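Local structure of adenosine monophosphate-protein transferase FICD homolog (Caenorhabditis elegans, 5JJ6) at residues T127-M132 with Q342-A347; Y137-Y142 with L152-T157; E265-A270 with N293-R298. The protein belongs to the Fic/DOC family, whose members share a compact, mostly helical Fic core with a glycine-rich signature loop. All coordinates share one frame; numbering follows the deposited sequence.

Contact 1: residues T127-M132 with Q342-A347; sequences TALRRM and QRYIGA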
# COMPACT_ATOMS: atom_id res chain seq x y z
N THR B 127 24.23 19.08 -19.06
CA THR B 127 23.90 19.11 -17.64
C THR B 127 22.74 20.09 -17.43
O THR B 127 22.10 20.12 -16.37
CB THR B 127 25.17 19.48 -16.80
OG1 THR B 127 25.88 18.28 -16.45
CG2 THR B 127 24.84 20.23 -15.52
N ALA B 128 22.40 20.83 -18.48
CA ALA B 128 21.14 21.55 -18.54
C ALA B 128 19.95 20.63 -18.84
O ALA B 128 18.83 20.89 -18.39
CB ALA B 128 21.21 22.66 -19.59
N LEU B 129 20.19 19.54 -19.58
CA LEU B 129 19.13 18.60 -19.93
C LEU B 129 18.72 17.71 -18.76
O LEU B 129 17.53 17.52 -18.54
CB LEU B 129 19.57 17.71 -21.10
CG LEU B 129 18.43 17.01 -21.86
CD1 LEU B 129 17.65 18.01 -22.71
CD2 LEU B 129 18.95 15.85 -22.71
N ARG B 130 19.68 17.17 -18.03
CA ARG B 130 19.37 16.23 -16.94
C ARG B 130 18.59 16.90 -15.80
O ARG B 130 17.78 16.26 -15.12
CB ARG B 130 20.61 15.49 -16.44
CG ARG B 130 21.67 16.32 -15.76
CD ARG B 130 22.83 15.41 -15.38
NE ARG B 130 23.91 16.11 -14.69
CZ ARG B 130 23.96 16.28 -13.38
NH1 ARG B 130 22.98 15.81 -12.61
NH2 ARG B 130 24.98 16.93 -12.83
N ARG B 131 18.91 18.17 -15.52
CA ARG B 131 18.05 19.01 -14.69
C ARG B 131 16.57 18.83 -15.03
O ARG B 131 15.74 18.43 -14.18
CB ARG B 131 18.46 20.48 -14.85
CG ARG B 131 17.76 21.45 -13.90
CD ARG B 131 18.18 22.90 -14.16
NE ARG B 131 19.60 23.14 -13.89
CZ ARG B 131 20.10 23.45 -12.69
NH1 ARG B 131 19.30 23.56 -11.64
NH2 ARG B 131 21.40 23.65 -12.55
N MET B 132 16.26 19.14 -16.28
CA MET B 132 14.91 19.09 -16.82
C MET B 132 14.36 17.67 -16.69
O MET B 132 13.24 17.48 -16.24
CB MET B 132 14.87 19.59 -18.26
CG MET B 132 13.51 20.12 -18.67
SD MET B 132 13.63 21.51 -19.81
CE MET B 132 12.31 22.57 -19.22
N GLN B 342 8.45 20.35 -27.10
CA GLN B 342 8.65 21.79 -27.16
C GLN B 342 9.23 22.31 -25.85
O GLN B 342 10.06 23.21 -25.85
CB GLN B 342 7.35 22.51 -27.50
CG GLN B 342 7.57 23.87 -28.13
CD GLN B 342 8.39 23.76 -29.41
OE1 GLN B 342 9.62 23.69 -29.38
NE2 GLN B 342 7.70 23.70 -30.55
N ARG B 343 8.74 21.77 -24.73
CA ARG B 343 9.28 22.13 -23.41
C ARG B 343 10.78 21.90 -23.39
O ARG B 343 11.54 22.78 -22.97
CB ARG B 343 8.62 21.30 -22.31
CG ARG B 343 8.81 21.87 -20.93
CD ARG B 343 7.99 21.11 -19.90
NE ARG B 343 8.79 20.85 -18.69
CZ ARG B 343 9.57 19.79 -18.53
NH1 ARG B 343 10.26 19.64 -17.41
NH2 ARG B 343 9.65 18.86 -19.48
N TYR B 344 11.22 20.72 -23.83
CA TYR B 344 12.66 20.46 -23.85
C TYR B 344 13.43 21.30 -24.87
O TYR B 344 14.48 21.85 -24.55
CB TYR B 344 12.93 18.98 -24.12
CG TYR B 344 12.46 18.08 -23.00
CD1 TYR B 344 13.28 17.85 -21.90
CD2 TYR B 344 11.22 17.46 -23.03
CE1 TYR B 344 12.88 17.03 -20.87
CE2 TYR B 344 10.81 16.64 -21.99
CZ TYR B 344 11.64 16.43 -20.92
OH TYR B 344 11.26 15.62 -19.88
N ILE B 345 12.89 21.42 -26.08
CA ILE B 345 13.53 22.16 -27.16
C ILE B 345 13.74 23.64 -26.81
O ILE B 345 14.85 24.16 -26.91
CB ILE B 345 12.68 22.08 -28.46
CG1 ILE B 345 12.71 20.67 -29.07
CG2 ILE B 345 13.08 23.16 -29.46
CD1 ILE B 345 14.08 20.05 -29.11
N GLY B 346 12.66 24.30 -26.39
CA GLY B 346 12.69 25.70 -26.00
C GLY B 346 13.61 26.07 -24.85
O GLY B 346 14.03 27.23 -24.74
N ALA B 347 13.90 25.12 -23.97
CA ALA B 347 14.80 25.36 -22.84
C ALA B 347 16.29 25.32 -23.22
O ALA B 347 17.15 25.24 -22.34
CB ALA B 347 14.52 24.37 -21.74
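A Met-aromatic contact between Met132 and Tyr344 joins the first turns of helix 127-148 to the C-terminal end of helix 327-346. The two helix segments run nearly antiparallel, at 149°, and their axes come no closer than 11.0 Å, a gap that long side chains have to bridge. Met132 does most of this. Its sulfur SD lies 5.0 Å from the centroid of the Tyr344 ring and 42° off the ring normal, an oblique approach. A flexible, unbranched thioether suits the place because it can bend at its second and third torsions and follow several surfaces at once: CG meets Tyr344 CE1 at 3.8 Å, while SD rests against CB of Ala347 at 3.6 Å. This is a surface contact of the helical Fido domain, near the end of the modelled chain, where the last turn of helix 327-346 gives way to the C-terminal tail and the small Ala347 lets the methionine end come up against its CB. Arg343 arrives from the opposite direction and lays one face of its guanidinium against the methionine, Met132 CG being 3.5 Å from Arg343 NH1 and the methyl CE standing 3.8 Å above the guanidinium plane. On the tyrosine side, Arg343 NH2 lies over the rim of one ring face of its neighbour, and Tyr344 OH sits at the guanidinium edge, in its plane. That hydroxyl is hydrogen-bonded to OG1 of Thr136, one helical turn after Met132, so the mostly apolar ring reaches between the helices and still has its polar end satisfied. Leu129, a turn earlier, adds a looser touch from CD1 to Tyr344 CD1 at 4.4 Å, and its side chain also packs on Leu123 and Met348.

Contact 2: residues Y137-Y142 with L152-T157; sequences YFLYVY and LSLGQT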
# COMPACT_ATOMS: atom_id res chain seq x y z
N TYR B 137 10.03 14.21 -13.68
CA TYR B 137 9.40 13.22 -12.81
C TYR B 137 8.29 13.85 -11.98
O TYR B 137 7.16 13.36 -11.96
CB TYR B 137 10.41 12.58 -11.87
CG TYR B 137 11.12 11.41 -12.48
CD1 TYR B 137 12.15 11.61 -13.39
CD2 TYR B 137 10.74 10.11 -12.18
CE1 TYR B 137 12.80 10.54 -13.97
CE2 TYR B 137 11.39 9.03 -12.75
CZ TYR B 137 12.42 9.26 -13.65
OH TYR B 137 13.08 8.20 -14.23
N PHE B 138 8.64 14.93 -11.30
CA PHE B 138 7.71 15.62 -10.43
C PHE B 138 6.56 16.15 -11.28
O PHE B 138 5.40 15.98 -10.93
CB PHE B 138 8.40 16.78 -9.71
CG PHE B 138 9.74 16.42 -9.14
CD1 PHE B 138 9.95 15.18 -8.55
CD2 PHE B 138 10.81 17.29 -9.27
CE1 PHE B 138 11.20 14.82 -8.06
CE2 PHE B 138 12.07 16.94 -8.78
CZ PHE B 138 12.26 15.71 -8.17
N LEU B 139 6.91 16.72 -12.43
CA LEU B 139 5.90 17.30 -13.32
C LEU B 139 4.87 16.26 -13.78
O LEU B 139 3.63 16.49 -13.75
CB LEU B 139 6.60 17.96 -14.50
CG LEU B 139 5.90 19.17 -15.11
CD1 LEU B 139 5.52 20.16 -14.03
CD2 LEU B 139 6.80 19.83 -16.15
N TYR B 140 5.38 15.12 -14.22
CA TYR B 140 4.54 14.04 -14.65
C TYR B 140 3.63 13.59 -13.52
O TYR B 140 2.41 13.54 -13.68
CB TYR B 140 5.36 12.85 -15.17
CG TYR B 140 4.50 11.75 -15.74
CD1 TYR B 140 3.92 10.79 -14.91
CD2 TYR B 140 4.21 11.69 -17.10
CE1 TYR B 140 3.11 9.80 -15.41
CE2 TYR B 140 3.41 10.69 -17.62
CZ TYR B 140 2.85 9.74 -16.77
OH TYR B 140 2.04 8.74 -17.27
N VAL B 141 4.22 13.27 -12.37
CA VAL B 141 3.43 12.74 -11.26
C VAL B 141 2.33 13.71 -10.85
O VAL B 141 1.16 13.31 -10.64
CB VAL B 141 4.32 12.39 -10.07
CG1 VAL B 141 3.47 12.05 -8.83
CG2 VAL B 141 5.26 11.24 -10.44
N TYR B 142 2.70 14.98 -10.73
CA TYR B 142 1.75 16.02 -10.39
C TYR B 142 0.56 15.97 -11.31
O TYR B 142 -0.58 15.85 -10.85
CB TYR B 142 2.36 17.41 -10.49
CG TYR B 142 1.27 18.46 -10.44
CD1 TYR B 142 0.46 18.58 -9.31
CD2 TYR B 142 1.05 19.33 -11.49
CE1 TYR B 142 -0.54 19.52 -9.24
CE2 TYR B 142 0.04 20.28 -11.43
CZ TYR B 142 -0.75 20.37 -10.30
OH TYR B 142 -1.76 21.31 -10.22
N LEU B 152 -3.01 17.71 -4.02
CA LEU B 152 -1.65 18.19 -3.77
C LEU B 152 -1.19 19.14 -4.88
O LEU B 152 -1.56 18.99 -6.05
CB LEU B 152 -0.67 17.01 -3.63
CG LEU B 152 -0.80 16.34 -2.25
CD1 LEU B 152 -0.03 15.03 -2.10
CD2 LEU B 152 -0.43 17.33 -1.14
N SER B 153 -0.39 20.11 -4.51
CA SER B 153 0.13 21.07 -5.47
C SER B 153 1.36 20.53 -6.15
O SER B 153 1.92 19.52 -5.72
CB SER B 153 0.50 22.37 -4.76
OG SER B 153 -0.38 22.64 -3.69
N LEU B 154 1.78 21.23 -7.20
CA LEU B 154 3.05 20.92 -7.85
C LEU B 154 4.17 21.10 -6.83
O LEU B 154 5.07 20.28 -6.74
CB LEU B 154 3.28 21.81 -9.08
CG LEU B 154 4.64 21.63 -9.76
CD1 LEU B 154 4.90 20.17 -10.14
CD2 LEU B 154 4.79 22.53 -10.97
N GLY B 155 4.11 22.19 -6.05
CA GLY B 155 5.15 22.47 -5.07
C GLY B 155 5.16 21.45 -3.95
O GLY B 155 6.22 21.01 -3.49
N GLN B 156 3.96 21.05 -3.52
CA GLN B 156 3.81 20.04 -2.49
C GLN B 156 4.27 18.68 -3.04
O GLN B 156 4.91 17.90 -2.33
CB GLN B 156 2.35 19.99 -2.02
CG GLN B 156 1.90 21.25 -1.29
CD GLN B 156 0.39 21.31 -1.04
OE1 GLN B 156 -0.39 20.67 -1.73
NE2 GLN B 156 -0.02 22.08 -0.04
N THR B 157 3.97 18.42 -4.30
CA THR B 157 4.37 17.17 -4.91
C THR B 157 5.87 17.08 -5.01
O THR B 157 6.48 16.05 -4.69
CB THR B 157 3.72 16.98 -6.29
OG1 THR B 157 2.31 16.91 -6.12
CG2 THR B 157 4.18 15.70 -6.93
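The chain turns back on itself between helix 127-148 and helix 154-162, bringing the CA atoms of Tyr142 and Leu154 to 5.7 Å. Across this turn one face of the Tyr142 ring is turned to the start of the second helix. With CG anti to the backbone N (chi1 167°), the ring meets Leu154, whose CB sits 4.1 Å from the ring centroid and only 8° off its normal, a CH-pi contact over the face. The ring edge is used too: Leu152 O lies in the ring plane, 3.4 Å from Tyr142 CE1. A flat aromatic fits here because it offers its face to the leucine while its edge faces the carbonyl. The end of helix 127-148 and the residues just after it carry TVAIEGN, which matches the (S/T)xxxE(G/N) inhibitory motif of Fic proteins; Asn150, the last of these, accepts from Leu152 N. Past it, Ser153 takes the N-cap position; its N donates to OE1 of Gln156 at 2.8 Å, as in one half of a capping box, and its OG reaches the same oxygen from above the carbonyl plane. Thr157 OG1 donates to Ser153 O at 2.7 Å, the side opposite that of its own backbone N. With OG1 so placed (chi1 -64°), the methyl CG2 faces Val141 CG1, while Leu154 CD1 meets Leu139 CD1 at 3.9 Å.

Contact 3: residues E265-A270 with N293-R298; sequences ERAAIA and NLIMMR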
# COMPACT_ATOMS: atom_id res chain seq x y z
N GLU B 265 -0.93 7.12 -32.52
CA GLU B 265 -2.21 6.44 -32.62
C GLU B 265 -2.21 5.11 -31.87
O GLU B 265 -3.19 4.76 -31.20
CB GLU B 265 -2.57 6.24 -34.09
CG GLU B 265 -4.04 6.09 -34.30
CD GLU B 265 -4.43 6.23 -35.75
OE1 GLU B 265 -3.59 6.73 -36.54
OE2 GLU B 265 -5.57 5.86 -36.09
N ARG B 266 -1.11 4.38 -31.97
CA ARG B 266 -0.91 3.15 -31.22
C ARG B 266 -1.13 3.42 -29.71
O ARG B 266 -1.82 2.66 -29.01
CB ARG B 266 0.49 2.60 -31.50
CG ARG B 266 0.78 1.27 -30.85
CD ARG B 266 1.96 0.56 -31.51
NE ARG B 266 3.18 1.37 -31.50
CZ ARG B 266 3.90 1.65 -32.58
NH1 ARG B 266 3.54 1.21 -33.77
NH2 ARG B 266 5.00 2.40 -32.47
N ALA B 267 -0.53 4.51 -29.22
CA ALA B 267 -0.64 4.93 -27.83
C ALA B 267 -2.08 5.29 -27.43
O ALA B 267 -2.59 4.84 -26.40
CB ALA B 267 0.28 6.11 -27.59
N ALA B 268 -2.73 6.11 -28.24
CA ALA B 268 -4.11 6.47 -27.97
C ALA B 268 -5.02 5.24 -27.91
O ALA B 268 -5.86 5.09 -27.01
CB ALA B 268 -4.61 7.44 -29.03
N ILE B 269 -4.83 4.33 -28.86
CA ILE B 269 -5.68 3.15 -28.91
C ILE B 269 -5.41 2.25 -27.69
O ILE B 269 -6.33 1.67 -27.12
CB ILE B 269 -5.47 2.35 -30.22
CG1 ILE B 269 -5.89 3.18 -31.43
CG2 ILE B 269 -6.26 1.04 -30.20
CD1 ILE B 269 -5.47 2.56 -32.75
N ALA B 270 -4.15 2.16 -27.29
CA ALA B 270 -3.79 1.41 -26.10
C ALA B 270 -4.51 1.96 -24.87
O ALA B 270 -5.19 1.22 -24.14
CB ALA B 270 -2.32 1.45 -25.88
N ASN B 293 2.21 6.46 -22.13
CA ASN B 293 3.55 7.01 -22.05
C ASN B 293 4.69 6.03 -22.37
O ASN B 293 5.64 6.38 -23.06
CB ASN B 293 3.79 7.58 -20.68
CG ASN B 293 5.06 8.34 -20.62
OD1 ASN B 293 5.27 9.27 -21.41
ND2 ASN B 293 5.96 7.91 -19.74
N LEU B 294 4.58 4.82 -21.84
CA LEU B 294 5.52 3.76 -22.13
C LEU B 294 5.63 3.58 -23.64
O LEU B 294 6.71 3.66 -24.20
CB LEU B 294 5.08 2.46 -21.45
CG LEU B 294 5.74 1.16 -21.89
CD1 LEU B 294 7.20 1.18 -21.55
CD2 LEU B 294 5.05 -0.01 -21.22
N ILE B 295 4.49 3.34 -24.29
CA ILE B 295 4.46 3.20 -25.75
C ILE B 295 5.11 4.39 -26.47
O ILE B 295 5.88 4.21 -27.41
CB ILE B 295 3.03 3.06 -26.24
CG1 ILE B 295 2.41 1.80 -25.68
CG2 ILE B 295 2.98 3.03 -27.76
CD1 ILE B 295 1.04 1.59 -26.19
N MET B 296 4.82 5.61 -26.02
CA MET B 296 5.38 6.79 -26.66
C MET B 296 6.89 6.91 -26.48
O MET B 296 7.59 7.40 -27.35
CB MET B 296 4.72 8.04 -26.10
CG MET B 296 3.31 8.20 -26.51
SD MET B 296 3.34 8.75 -28.20
CE MET B 296 3.91 10.44 -28.01
N MET B 297 7.40 6.43 -25.34
CA MET B 297 8.82 6.54 -25.02
C MET B 297 9.64 5.49 -25.77
O MET B 297 10.76 5.76 -26.21
CB MET B 297 9.06 6.42 -23.52
CG MET B 297 8.55 7.62 -22.70
SD MET B 297 9.18 7.70 -20.99
CE MET B 297 10.85 8.30 -21.25
N ARG B 298 9.08 4.29 -25.93
CA ARG B 298 9.77 3.25 -26.66
C ARG B 298 9.87 3.60 -28.14
O ARG B 298 10.55 2.91 -28.90
CB ARG B 298 9.09 1.90 -26.47
CG ARG B 298 8.95 1.56 -25.01
CD ARG B 298 8.84 0.08 -24.75
NE ARG B 298 8.06 -0.61 -25.76
CZ ARG B 298 8.34 -1.83 -26.19
NH1 ARG B 298 9.40 -2.46 -25.69
NH2 ARG B 298 7.58 -2.41 -27.12
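Ile295 has its CG1 anti to the carbonyl carbon (chi1 -62°), which turns CG2 to Ala267, and an extended chi2 (-177°) carries CD1 on to Ala270, at a second level along the facing helix. These residues belong to the Fic core, in which the glycine-rich signature HPFTDGNGR follows helix 263-277 and runs into the start of helix 284-297. The segments pack almost antiparallel, at 165°, with an axis separation of 8.7 Å. Such closeness is easily understood from the residue types: Ala267 and Ala270 present only a methyl toward the partner helix, and one branched isoleucine settles over them. CD1 of Ile295 touches CB of Ala270, and CG2 lies 4.1 Å from CB of Ala267. Next along the chain, Met296, kinked at chi2 and chi3, lays its CG beside Ala267 CB at 3.8 Å, with SD only slightly farther from the same methyl. Methionine can follow the alanine surface in this way and still pack its side chain on Phe301, Val304 and Ser337 of the surrounding fold. All the touching residues are buried, and no hydrogen bond links the two segments, so the interface between them is held by van der Waals contact. Arg266 is the polar exception. Its aliphatic part passes Ile295, and the bend at chi3 carries NH1 on to a hydrogen bond with the carbonyl oxygen of Thr258 and NH2 to a weak one with Ser299 OG, while NE stays beside Ile295. A long arginine can therefore serve as part of an apolar wall near its base and keep its charged end satisfied elsewhere. Near the plane of that guanidinium, at its edge, the methyl Ile295 CG2 stands 4.1 Å from Arg266 NE.

Overall arrangement
Contacts 1 and 2 share helix 127-148, their centres 18 Å apart, and meet where Arg343 NE packs against Leu139 CD2 at 3.4 Å. Contact 2 in turn reaches contact 3 through Tyr140, whose OH lies 4.0 Å from CB of Asn293, although their centres are 22 Å apart. Contacts 1 and 3 do not touch, their nearest atoms being about 7 Å apart, but helix 327-346 serves both: its end forms contact 1, while its Phe329, Val330 and Ser337 pack on residues of contact 3. The signature loop joins the helices of contact 3, whereas the inhibitory-type sequence begins in the last turns of helix 127-148, just after Tyr142 of contact 2.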